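PDB 2PY5: DNA polymerase from Bacillus phage phi29, which copies the viral genome by protein-primed, highly processive strand-displacement synthesis and proofreads the product with a 3'-5' exonuclease activity. Local coordinates for residues F[51-56]-F[114-118]; F[268-274]-F[347-353]. The protein carries 2 engineered substitutions. All blocks are in the same frame, centred on the assembly; numbering follows the deposited sequence. Where two conformers were deposited one is given.

How the contacts relate
The two contacts lie in different functional regions of one chain and do not touch: their centres are 52 Å apart and their nearest atoms about 35 Å. Contact 1 belongs to the N-terminal region that carries the exonuclease and strand-displacement activities, and joins the end of helix 44-54 to strand 113-121 of a mixed sheet. Contact 2 belongs to the polymerization region and pairs strand 267-272 with strand 340-356 in an antiparallel sheet. Contact 1 comes within about 5 Å of the bound DNA, nearest atom to nearest atom, against about 14 Å for contact 2. In contact 1 a threonine hydroxyl bonds a carbonyl near the end of the helix, in contrast with the regular strand pairing of contact 2.

Contact 1. Residues F[51-56]-F[114-118]; sequences VLKVQA and KIHTV
T117, with Q55 and I115 beside it, carries the join between the end of helix 44-54 and strand 113-121. The threonine CB faces the helix, and OG1 donates to V51 O at 2.6 Å, approaching nearly in line with the carbonyl (C=O...O angle 165°). Water 1 adds a second link, donating to T117 OG1 (2.8 Å) and to L52 O, and accepting a weak bond from Q55 N. OG1 lies beside the threonine's own backbone N (chi1 -67°) and CG2 opposite that N, which lets the hydroxyl reach V51 O while the methyl meets V51 CG1 at 3.7 Å.

Q55 leaves the helix with positive phi, and its CA-H points at H116 O (3.3 Å, 155° at the hydrogen). Its side chain reaches back along the strand: CG and CD rest on I115 CG2, while the amide meets the I115 CD1 methyl, with OE1 at 3.5 Å. Water 2 lies between Q55 OE1, K114 O and H116 N, accepting from the last.

One residue on, V118 N donates to A56 O at 3.1 Å. This bond leads into the parallel pairing of strands 57-60 and 113-121 in the exonuclease sheet, where V118 also bonds L58. Carbonyls V51 O and L52 O, at a helix end that lacks further turns to bond them, are therefore satisfied by a threonine hydroxyl and an ordered water.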
ATOM      1  N   VAL F  51      10.868  23.720 -16.503  1.00 31.54           N
ATOM      2  CA  VAL F  51       9.532  23.125 -16.338  1.00 29.81           C
ATOM      3  C   VAL F  51       8.499  23.904 -17.158  1.00 30.14           C
ATOM      4  O   VAL F  51       7.655  23.310 -17.832  1.00 30.86           O
ATOM      5  CB  VAL F  51       9.076  23.112 -14.860  1.00 30.36           C
ATOM      6  CG1 VAL F  51       7.595  22.701 -14.739  1.00 32.28           C
ATOM      7  CG2 VAL F  51       9.977  22.220 -14.007  1.00 30.64           C
ATOM      8  N   LEU F  52       8.564  25.233 -17.118  1.00 28.86           N
ATOM      9  CA  LEU F  52       7.527  26.034 -17.747  1.00 28.23           C
ATOM     10  C   LEU F  52       7.588  25.965 -19.256  1.00 30.82           C
ATOM     11  O   LEU F  52       6.566  26.135 -19.921  1.00 34.28           O
ATOM     12  CB  LEU F  52       7.550  27.468 -17.267  1.00 30.29           C
ATOM     13  CG  LEU F  52       7.281  27.719 -15.792  1.00 31.01           C
ATOM     14  CD1 LEU F  52       7.239  29.230 -15.504  1.00 33.76           C
ATOM     15  CD2 LEU F  52       6.023  27.038 -15.293  1.00 34.04           C
ATOM     16  N   LYS F  53       8.774  25.692 -19.795  1.00 30.98           N
ATOM     17  CA  LYS F  53       8.971  25.665 -21.239  1.00 32.82           C
ATOM     18  C   LYS F  53       8.921  24.272 -21.854  1.00 32.61           C
ATOM     19  O   LYS F  53       8.661  24.154 -23.059  1.00 31.66           O
ATOM     20  CB  LYS F  53      10.311  26.312 -21.597  1.00 36.91           C
ATOM     21  CG  LYS F  53      10.263  27.807 -21.694  1.00 43.95           C
ATOM     22  CD  LYS F  53      11.625  28.363 -22.085  1.00 46.07           C
ATOM     23  CE  LYS F  53      11.523  29.788 -22.586  1.00 49.47           C
ATOM     24  NZ  LYS F  53      12.873  30.420 -22.687  1.00 51.34           N
ATOM     25  N   VAL F  54       9.163  23.226 -21.051  1.00 30.57           N
ATOM     26  CA  VAL F  54       9.429  21.883 -21.615  1.00 29.39           C
ATOM     27  C   VAL F  54       8.186  21.173 -22.139  1.00 32.52           C
ATOM     28  O   VAL F  54       8.307  20.264 -22.962  1.00 32.47           O
ATOM     29  CB  VAL F  54      10.234  20.976 -20.622  1.00 30.60           C
ATOM     30  CG1 VAL F  54       9.386  20.559 -19.433  1.00 30.70           C
ATOM     31  CG2 VAL F  54      10.848  19.772 -21.331  1.00 31.91           C
ATOM     32  N   GLN F  55       6.994  21.600 -21.710  1.00 31.45           N
ATOM     33  CA  GLN F  55       5.736  21.006 -22.217  1.00 32.15           C
ATOM     34  C   GLN F  55       5.809  19.480 -22.181  1.00 31.93           C
ATOM     35  O   GLN F  55       5.566  18.801 -23.199  1.00 33.74           O
ATOM     36  CB  GLN F  55       5.438  21.462 -23.658  1.00 33.24           C
ATOM     37  CG  GLN F  55       5.283  22.958 -23.838  1.00 35.24           C
ATOM     38  CD  GLN F  55       4.685  23.298 -25.182  1.00 33.45           C
ATOM     39  OE1 GLN F  55       3.645  22.754 -25.568  1.00 35.55           O
ATOM     40  NE2 GLN F  55       5.331  24.208 -25.906  1.00 35.56           N
ATOM     41  N   ALA F  56       6.148  18.941 -21.012  1.00 31.02           N
ATOM     42  CA  ALA F  56       6.371  17.513 -20.859  1.00 31.32           C
ATOM     43  C   ALA F  56       5.620  16.925 -19.674  1.00 30.69           C
ATOM     44  O   ALA F  56       4.943  17.623 -18.903  1.00 31.50           O
ATOM     45  CB  ALA F  56       7.884  17.215 -20.741  1.00 32.47           C
ATOM     46  N   LYS F 114      -2.207  23.865 -26.475  1.00 31.46           N
ATOM     47  CA  LYS F 114      -2.348  24.020 -25.028  1.00 33.95           C
ATOM     48  C   LYS F 114      -0.975  23.825 -24.381  1.00 33.36           C
ATOM     49  O   LYS F 114      -0.396  22.753 -24.491  1.00 33.85           O
ATOM     50  CB  LYS F 114      -3.336  22.969 -24.509  1.00 36.53           C
ATOM     51  CG  LYS F 114      -3.284  22.673 -23.051  1.00 38.71           C
ATOM     52  CD  LYS F 114      -3.757  23.812 -22.210  1.00 39.44           C
ATOM     53  CE  LYS F 114      -3.905  23.325 -20.756  1.00 41.94           C
ATOM     54  NZ  LYS F 114      -3.889  24.431 -19.765  1.00 41.56           N
ATOM     55  N   ILE F 115      -0.469  24.854 -23.701  1.00 30.45           N
ATOM     56  CA  ILE F 115       0.885  24.824 -23.163  1.00 29.88           C
ATOM     57  C   ILE F 115       0.835  24.493 -21.678  1.00 30.12           C
ATOM     58  O   ILE F 115       0.342  25.288 -20.876  1.00 30.47           O
ATOM     59  CB  ILE F 115       1.604  26.189 -23.329  1.00 30.06           C
ATOM     60  CG1 ILE F 115       1.484  26.731 -24.749  1.00 29.92           C
ATOM     61  CG2 ILE F 115       3.080  26.069 -22.863  1.00 31.18           C
ATOM     62  CD1 ILE F 115       1.948  25.769 -25.825  1.00 28.67           C
ATOM     63  N   HIS F 116       1.351  23.327 -21.317  1.00 29.90           N
ATOM     64  CA  HIS F 116       1.399  22.933 -19.924  1.00 28.85           C
ATOM     65  C   HIS F 116       2.432  21.863 -19.660  1.00 30.11           C
ATOM     66  O   HIS F 116       2.841  21.165 -20.568  1.00 31.47           O
ATOM     67  CB  HIS F 116       0.006  22.477 -19.444  1.00 28.95           C
ATOM     68  CG  HIS F 116      -0.427  21.112 -19.915  1.00 31.07           C
ATOM     69  ND1 HIS F 116      -0.552  20.761 -21.244  1.00 35.50           N
ATOM     70  CD2 HIS F 116      -0.841  20.034 -19.209  1.00 34.71           C
ATOM     71  CE1 HIS F 116      -0.987  19.512 -21.329  1.00 33.36           C
ATOM     72  NE2 HIS F 116      -1.174  19.053 -20.110  1.00 39.94           N
ATOM     73  N   THR F 117       2.828  21.745 -18.395  1.00 27.98           N
ATOM     74  CA  THR F 117       3.693  20.685 -17.940  1.00 28.14           C
ATOM     75  C   THR F 117       2.990  20.002 -16.802  1.00 29.99           C
ATOM     76  O   THR F 117       2.520  20.673 -15.864  1.00 31.10           O
ATOM     77  CB  THR F 117       5.070  21.216 -17.514  1.00 29.00           C
ATOM     78  OG1 THR F 117       5.749  21.711 -18.679  1.00 29.49           O
ATOM     79  CG2 THR F 117       5.924  20.103 -16.822  1.00 30.21           C
ATOM     80  N   VAL F 118       2.892  18.678 -16.886  1.00 29.09           N
ATOM     81  CA  VAL F 118       2.219  17.861 -15.853  1.00 29.88           C
ATOM     82  C   VAL F 118       3.270  17.118 -15.063  1.00 29.79           C
ATOM     83  O   VAL F 118       4.230  16.606 -15.628  1.00 32.95           O
ATOM     84  CB  VAL F 118       1.168  16.879 -16.416  1.00 32.08           C
ATOM     85  CG1 VAL F 118       0.312  16.307 -15.257  1.00 33.91           C
ATOM     86  CG2 VAL F 118       0.265  17.564 -17.444  1.00 35.81           C
TER
HETATM   87  O   HOH W   1       5.198  23.726 -20.554  1.00 23.26           O
HETATM   88  O   HOH W   2       1.857  21.539 -23.753  1.00 23.23           O

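Contact 2. Residues F[268-274]-F[347-353]; sequences PIVFEGK and YISGLKF
Five backbone hydrogen bonds join F271 and its neighbours to the strand around G350. I269 and K352 exchange two, K352 N to I269 O being the shorter at 2.8 Å with an N-H...O angle of 169°. F271 and G350 form the next hydrogen-bonded pair, with F271 N to G350 O at 3.0 Å and G350 N to F271 O at 2.9 Å. The last, G273 N to I348 O (2.9 Å), falls just past the end of strand 268-272. V270-L351 and E272-S349 are the intervening non-hydrogen-bonded pairs.

These are neighbouring antiparallel strands of a sheet in the polymerization region, with segment axes at 152°; on its other side, strand 340-356 pairs with strand 283-294. V270 and L351 share the sheet face packed by L218 of helix 216-223.

Two aromatic rings are packed by CH-pi contacts. F271, with CG between its backbone N and carbonyl carbon (chi1 58°), lays its ring over glycine: G350 CA lies 3.8 Å from the F271 ring centroid, over the face. Beyond the strand end, the K274 chain runs alongside Y347, with K274 CG 3.8 Å from the Y347 ring centroid and nearly above it.

Apolar contacts hold the other end. P268 CB approaches the F353 ring at CE2, 3.6 Å away. In a separate, aliphatic pairing, I269 and K352 extend side by side, I269 CG2 against K352 CE (3.8 Å), and K352 NZ continues to a salt bridge with D278.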
ATOM      1  N   PRO F 268     -27.381  -5.594  -6.837  1.00 32.94           N
ATOM      2  CA  PRO F 268     -27.880  -6.220  -5.623  1.00 32.55           C
ATOM      3  C   PRO F 268     -29.385  -6.065  -5.445  1.00 32.75           C
ATOM      4  O   PRO F 268     -30.007  -5.199  -6.071  1.00 33.00           O
ATOM      5  CB  PRO F 268     -27.158  -5.457  -4.507  1.00 35.33           C
ATOM      6  CG  PRO F 268     -26.876  -4.152  -5.082  1.00 37.67           C
ATOM      7  CD  PRO F 268     -26.566  -4.402  -6.538  1.00 34.77           C
ATOM      8  N   ILE F 269     -29.949  -6.900  -4.579  1.00 30.82           N
ATOM      9  CA  ILE F 269     -31.311  -6.734  -4.110  1.00 30.50           C
ATOM     10  C   ILE F 269     -31.279  -6.376  -2.619  1.00 31.97           C
ATOM     11  O   ILE F 269     -30.608  -7.039  -1.821  1.00 31.59           O
ATOM     12  CB  ILE F 269     -32.150  -7.997  -4.352  1.00 33.03           C
ATOM     13  CG1 ILE F 269     -32.311  -8.231  -5.853  1.00 33.03           C
ATOM     14  CG2 ILE F 269     -33.515  -7.885  -3.680  1.00 35.00           C
ATOM     15  CD1 ILE F 269     -33.064  -9.502  -6.193  1.00 34.66           C
ATOM     16  N   VAL F 270     -31.973  -5.303  -2.273  1.00 31.26           N
ATOM     17  CA  VAL F 270     -32.073  -4.868  -0.878  1.00 32.68           C
ATOM     18  C   VAL F 270     -33.166  -5.676  -0.179  1.00 33.05           C
ATOM     19  O   VAL F 270     -34.231  -5.964  -0.770  1.00 34.77           O
ATOM     20  CB  VAL F 270     -32.461  -3.379  -0.793  1.00 33.93           C
ATOM     21  CG1 VAL F 270     -32.719  -2.948   0.651  1.00 37.33           C
ATOM     22  CG2 VAL F 270     -31.407  -2.518  -1.438  1.00 37.69           C
ATOM     23  N   PHE F 271     -32.930  -6.007   1.098  1.00 33.04           N
ATOM     24  CA  PHE F 271     -33.946  -6.659   1.930  1.00 32.39           C
ATOM     25  C   PHE F 271     -33.986  -6.019   3.308  1.00 32.46           C
ATOM     26  O   PHE F 271     -32.996  -5.452   3.746  1.00 30.97           O
ATOM     27  CB  PHE F 271     -33.691  -8.173   2.053  1.00 32.63           C
ATOM     28  CG  PHE F 271     -32.356  -8.534   2.634  1.00 32.80           C
ATOM     29  CD1 PHE F 271     -32.163  -8.628   4.018  1.00 31.60           C
ATOM     30  CD2 PHE F 271     -31.276  -8.790   1.802  1.00 32.44           C
ATOM     31  CE1 PHE F 271     -30.924  -8.954   4.540  1.00 32.29           C
ATOM     32  CE2 PHE F 271     -30.043  -9.133   2.326  1.00 33.27           C
ATOM     33  CZ  PHE F 271     -29.857  -9.200   3.679  1.00 32.37           C
ATOM     34  N   GLU F 272     -35.139  -6.105   3.969  1.00 34.09           N
ATOM     35  CA  GLU F 272     -35.268  -5.687   5.374  1.00 33.17           C
ATOM     36  C   GLU F 272     -35.144  -6.922   6.259  1.00 34.49           C
ATOM     37  O   GLU F 272     -35.447  -8.045   5.835  1.00 34.51           O
ATOM     38  CB  GLU F 272     -36.591  -4.945   5.620  1.00 38.25           C
ATOM     39  CG  GLU F 272     -36.723  -3.625   4.861  1.00 43.43           C
ATOM     40  CD  GLU F 272     -35.583  -2.627   5.134  1.00 48.54           C
ATOM     41  OE1 GLU F 272     -35.551  -2.036   6.235  1.00 50.52           O
ATOM     42  OE2 GLU F 272     -34.730  -2.420   4.236  1.00 54.72           O
ATOM     43  N   GLY F 273     -34.683  -6.724   7.493  1.00 32.63           N
ATOM     44  CA  GLY F 273     -34.566  -7.817   8.424  1.00 32.16           C
ATOM     45  C   GLY F 273     -33.426  -8.750   8.112  1.00 32.28           C
ATOM     46  O   GLY F 273     -32.397  -8.318   7.594  1.00 31.05           O
ATOM     47  N   LYS F 274     -33.617 -10.027   8.465  1.00 32.42           N
ATOM     48  CA  LYS F 274     -32.604 -11.065   8.300  1.00 31.70           C
ATOM     49  C   LYS F 274     -32.676 -11.674   6.901  1.00 31.33           C
ATOM     50  O   LYS F 274     -33.768 -12.013   6.431  1.00 34.30           O
ATOM     51  CB  LYS F 274     -32.811 -12.172   9.340  1.00 31.72           C
ATOM     52  CG  LYS F 274     -31.707 -13.221   9.408  1.00 33.50           C
ATOM     53  CD  LYS F 274     -32.062 -14.290  10.443  1.00 35.20           C
ATOM     54  CE  LYS F 274     -30.931 -15.226  10.761  1.00 38.20           C
ATOM     55  NZ  LYS F 274     -30.720 -16.264   9.714  1.00 41.16           N
ATOM     56  N   TYR F 347     -31.535  -7.959  13.503  1.00 32.11           N
ATOM     57  CA  TYR F 347     -31.219  -7.977  12.075  1.00 31.38           C
ATOM     58  C   TYR F 347     -31.967  -6.838  11.410  1.00 30.63           C
ATOM     59  O   TYR F 347     -33.195  -6.822  11.371  1.00 30.96           O
ATOM     60  CB  TYR F 347     -31.622  -9.320  11.459  1.00 32.64           C
ATOM     61  CG  TYR F 347     -30.776 -10.470  11.925  1.00 34.67           C
ATOM     62  CD1 TYR F 347     -31.190 -11.297  12.965  1.00 36.50           C
ATOM     63  CD2 TYR F 347     -29.566 -10.736  11.317  1.00 37.18           C
ATOM     64  CE1 TYR F 347     -30.394 -12.364  13.388  1.00 36.95           C
ATOM     65  CE2 TYR F 347     -28.771 -11.790  11.721  1.00 36.94           C
ATOM     66  CZ  TYR F 347     -29.183 -12.602  12.757  1.00 38.27           C
ATOM     67  OH  TYR F 347     -28.351 -13.650  13.129  1.00 41.44           O
ATOM     68  N   ILE F 348     -31.223  -5.863  10.888  1.00 30.36           N
ATOM     69  CA  ILE F 348     -31.827  -4.597  10.473  1.00 30.54           C
ATOM     70  C   ILE F 348     -32.265  -4.638   9.011  1.00 29.55           C
ATOM     71  O   ILE F 348     -33.434  -4.443   8.679  1.00 29.46           O
ATOM     72  CB  ILE F 348     -30.859  -3.405  10.716  1.00 30.38           C
ATOM     73  CG1 ILE F 348     -30.341  -3.382  12.182  1.00 32.17           C
ATOM     74  CG2 ILE F 348     -31.560  -2.087  10.386  1.00 31.73           C
ATOM     75  CD1 ILE F 348     -31.411  -3.235  13.247  1.00 35.38           C
ATOM     76  N   SER F 349     -31.297  -4.888   8.141  1.00 29.32           N
ATOM     77  CA  SER F 349     -31.501  -4.890   6.698  1.00 29.44           C
ATOM     78  C   SER F 349     -30.233  -5.429   6.050  1.00 30.01           C
ATOM     79  O   SER F 349     -29.244  -5.703   6.726  1.00 31.77           O
ATOM     80  CB  SER F 349     -31.775  -3.467   6.201  1.00 29.01           C
ATOM     81  OG  SER F 349     -30.577  -2.718   6.046  1.00 32.29           O
ATOM     82  N   GLY F 350     -30.240  -5.538   4.724  1.00 30.46           N
ATOM     83  CA  GLY F 350     -29.020  -5.873   4.026  1.00 31.12           C
ATOM     84  C   GLY F 350     -29.162  -5.845   2.518  1.00 30.18           C
ATOM     85  O   GLY F 350     -30.145  -5.334   1.983  1.00 30.52           O
ATOM     86  N   LEU F 351     -28.154  -6.407   1.866  1.00 30.61           N
ATOM     87  CA  LEU F 351     -28.105  -6.511   0.406  0.50 31.26           C
ATOM     88  C   LEU F 351     -27.662  -7.909   0.036  1.00 31.62           C
ATOM     89  O   LEU F 351     -26.737  -8.458   0.636  1.00 31.44           O
ATOM     90  CB  LEU F 351     -27.123  -5.502  -0.215  0.50 33.15           C
ATOM     91  CG  LEU F 351     -27.166  -4.033   0.199  0.50 35.22           C
ATOM     92  CD1 LEU F 351     -26.304  -3.814   1.426  0.50 35.87           C
ATOM     93  CD2 LEU F 351     -26.679  -3.138  -0.953  0.50 33.52           C
ATOM     94  N   LYS F 352     -28.319  -8.496  -0.966  1.00 31.37           N
ATOM     95  CA  LYS F 352     -27.904  -9.812  -1.466  1.00 31.67           C
ATOM     96  C   LYS F 352     -27.435  -9.729  -2.911  1.00 30.59           C
ATOM     97  O   LYS F 352     -27.852  -8.832  -3.672  1.00 31.25           O
ATOM     98  CB  LYS F 352     -28.986 -10.875  -1.281  1.00 31.77           C
ATOM     99  CG  LYS F 352     -30.271 -10.597  -2.015  1.00 31.35           C
ATOM    100  CD  LYS F 352     -31.298 -11.687  -1.805  1.00 32.70           C
ATOM    101  CE  LYS F 352     -32.520 -11.450  -2.653  1.00 32.84           C
ATOM    102  NZ  LYS F 352     -33.587 -12.521  -2.424  1.00 33.72           N
ATOM    103  N   PHE F 353     -26.534 -10.631  -3.262  1.00 31.27           N
ATOM    104  CA  PHE F 353     -25.830 -10.582  -4.546  1.00 30.49           C
ATOM    105  C   PHE F 353     -25.829 -11.928  -5.251  1.00 30.45           C
ATOM    106  O   PHE F 353     -25.596 -12.959  -4.646  1.00 31.01           O
ATOM    107  CB  PHE F 353     -24.356 -10.188  -4.350  1.00 31.64           C
ATOM    108  CG  PHE F 353     -24.166  -8.891  -3.608  1.00 32.96           C
ATOM    109  CD1 PHE F 353     -24.136  -8.883  -2.229  1.00 33.03           C
ATOM    110  CD2 PHE F 353     -24.036  -7.700  -4.288  1.00 33.49           C
ATOM    111  CE1 PHE F 353     -23.979  -7.701  -1.523  1.00 34.14           C
ATOM    112  CE2 PHE F 353     -23.878  -6.509  -3.567  1.00 33.81           C
ATOM    113  CZ  PHE F 353     -23.861  -6.541  -2.189  1.00 33.72           C
TER